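Local coordinates for protein 28 kDa product (Pseudomonas syringae pv. phaseolicola, PDB 1UKF) that acts as a papain-like cysteine protease that cleaves itself and serves as an avirulence factor during infection of bean and Arabidopsis cells, at residues T23-V27 with V81-F87. Numbering follows the deposited sequence.
Sequences TEWLV and VIEDAGF
T23, L26 and V27, on the helix that starts at the active-site C18 of this papain-like protease, pack against V81, A85 and F87, which lie in the last turn of helix 73-84 and just after it. Closest is the methyl pair T23 CG2 and A85 CB, 3.5 Å apart. With chi1 at -59°, T23 OG1 sits beside the backbone N and hydrogen-bonds A19 O in its own helix, which sends the methyl CG2 toward A85. OG1 also lies against both methyls of V81, 3.6 Å from V81 CG2. No hydrogen bond crosses the contact. One turn on, V27 CG2 touches both A85 CB, at 3.8 Å, and F87 CE1, at 4.0 Å. F87 CZ comes 4.0 Å from L26 CB, so CE1 and CZ of the ring meet L26 and V27 obliquely. Helix 73-84 ends in a Schellman motif, with G86 at positive phi (96°) and G86 N and F87 N bonded back to E83 O and I82 O; this turn carries the chain to F87, whose side chain points to helix 18-27. Around this seam, R54 of helix 46-67 touches V27 and A85, A135 of strand 130-139 meets L26, and V186 of strand 178-187 packs on I82 and F87.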
loop_
_atom_site.group_PDB
_atom_site.type_symbol
_atom_site.label_atom_id
_atom_site.label_comp_id
_atom_site.label_asym_id
_atom_site.label_seq_id
_atom_site.Cartn_x
_atom_site.Cartn_y
_atom_site.Cartn_z
ATOM N N THR A 23 3.504 5.151 3.270
ATOM C CA THR A 23 4.292 4.984 4.483
ATOM C C THR A 23 3.850 5.998 5.540
ATOM O O THR A 23 3.772 5.664 6.724
ATOM C CB THR A 23 5.799 5.119 4.193
ATOM O OG1 THR A 23 6.181 4.122 3.234
ATOM C CG2 THR A 23 6.613 4.899 5.462
ATOM N N GLU A 24 3.542 7.224 5.122
ATOM C CA GLU A 24 3.072 8.238 6.066
ATOM C C GLU A 24 1.752 7.749 6.670
ATOM O O GLU A 24 1.518 7.895 7.869
ATOM C CB GLU A 24 2.879 9.584 5.351
ATOM C CG GLU A 24 2.237 10.699 6.191
ATOM C CD GLU A 24 3.091 11.171 7.357
ATOM O OE1 GLU A 24 4.276 10.788 7.452
ATOM O OE2 GLU A 24 2.568 11.949 8.185
ATOM N N TRP A 25 0.894 7.150 5.847
ATOM C CA TRP A 25 -0.375 6.635 6.353
ATOM C C TRP A 25 -0.101 5.541 7.386
ATOM O O TRP A 25 -0.757 5.488 8.425
ATOM C CB TRP A 25 -1.225 6.061 5.213
ATOM C CG TRP A 25 -2.555 5.530 5.678
ATOM C CD1 TRP A 25 -3.710 6.239 5.856
ATOM C CD2 TRP A 25 -2.854 4.179 6.043
ATOM N NE1 TRP A 25 -4.710 5.412 6.308
ATOM C CE2 TRP A 25 -4.213 4.140 6.432
ATOM C CE3 TRP A 25 -2.107 2.993 6.080
ATOM C CZ2 TRP A 25 -4.841 2.962 6.849
ATOM C CZ3 TRP A 25 -2.730 1.823 6.493
ATOM C CH2 TRP A 25 -4.084 1.815 6.871
ATOM N N LEU A 26 0.863 4.665 7.108
ATOM C CA LEU A 26 1.191 3.597 8.046
ATOM C C LEU A 26 1.603 4.168 9.396
ATOM O O LEU A 26 1.203 3.652 10.442
ATOM C CB LEU A 26 2.321 2.718 7.499
ATOM C CG LEU A 26 1.941 1.669 6.449
ATOM C CD1 LEU A 26 3.195 0.984 5.919
ATOM C CD2 LEU A 26 1.000 0.641 7.068
ATOM N N VAL A 27 2.394 5.236 9.372
ATOM C CA VAL A 27 2.856 5.863 10.604
ATOM C C VAL A 27 1.709 6.389 11.460
ATOM O O VAL A 27 1.725 6.234 12.681
ATOM C CB VAL A 27 3.838 7.018 10.306
ATOM C CG1 VAL A 27 4.170 7.774 11.593
ATOM C CG2 VAL A 27 5.111 6.461 9.684
ATOM N N VAL A 81 12.282 3.037 2.611
ATOM C CA VAL A 81 11.282 3.989 3.069
ATOM C C VAL A 81 10.581 3.539 4.347
ATOM O O VAL A 81 10.269 4.371 5.200
ATOM C CB VAL A 81 10.242 4.314 1.957
ATOM C CG1 VAL A 81 9.345 3.119 1.682
ATOM C CG2 VAL A 81 9.424 5.536 2.360
ATOM N N ILE A 82 10.350 2.241 4.515
ATOM C CA ILE A 82 9.693 1.815 5.746
ATOM C C ILE A 82 10.659 1.854 6.930
ATOM O O ILE A 82 10.246 2.140 8.054
ATOM C CB ILE A 82 9.015 0.409 5.610
ATOM C CG1 ILE A 82 10.047 -0.696 5.386
ATOM C CG2 ILE A 82 7.999 0.446 4.480
ATOM C CD1 ILE A 82 10.572 -1.307 6.675
ATOM N N GLU A 83 11.943 1.595 6.691
ATOM C CA GLU A 83 12.917 1.649 7.781
ATOM C C GLU A 83 13.115 3.096 8.224
ATOM O O GLU A 83 13.309 3.370 9.409
ATOM C CB GLU A 83 14.255 1.047 7.353
ATOM C CG GLU A 83 14.174 -0.433 7.045
ATOM C CD GLU A 83 15.533 -1.069 6.850
ATOM O OE1 GLU A 83 16.444 -0.384 6.340
ATOM O OE2 GLU A 83 15.682 -2.260 7.194
ATOM N N ASP A 84 13.054 4.020 7.271
ATOM C CA ASP A 84 13.207 5.439 7.570
ATOM C C ASP A 84 12.074 5.897 8.484
ATOM O O ASP A 84 12.240 6.833 9.271
ATOM C CB ASP A 84 13.175 6.257 6.276
ATOM C CG ASP A 84 13.179 7.755 6.527
ATOM O OD1 ASP A 84 14.221 8.287 6.965
ATOM O OD2 ASP A 84 12.137 8.400 6.290
ATOM N N ALA A 85 10.926 5.234 8.373
ATOM C CA ALA A 85 9.750 5.561 9.170
ATOM C C ALA A 85 9.751 4.884 10.539
ATOM O O ALA A 85 8.801 5.034 11.311
ATOM C CB ALA A 85 8.487 5.182 8.405
ATOM N N GLY A 86 10.807 4.135 10.836
ATOM C CA GLY A 86 10.892 3.472 12.126
ATOM C C GLY A 86 10.430 2.027 12.155
ATOM O O GLY A 86 10.361 1.416 13.225
ATOM N N PHE A 87 10.106 1.477 10.991
ATOM C CA PHE A 87 9.659 0.091 10.904
ATOM C C PHE A 87 10.815 -0.811 10.511
ATOM O O PHE A 87 11.877 -0.345 10.101
ATOM C CB PHE A 87 8.576 -0.098 9.834
ATOM C CG PHE A 87 7.333 0.711 10.054
ATOM C CD1 PHE A 87 7.090 1.845 9.288
ATOM C CD2 PHE A 87 6.386 0.320 10.995
ATOM C CE1 PHE A 87 5.918 2.581 9.449
ATOM C CE2 PHE A 87 5.208 1.051 11.165
ATOM C CZ PHE A 87 4.974 2.182 10.389
#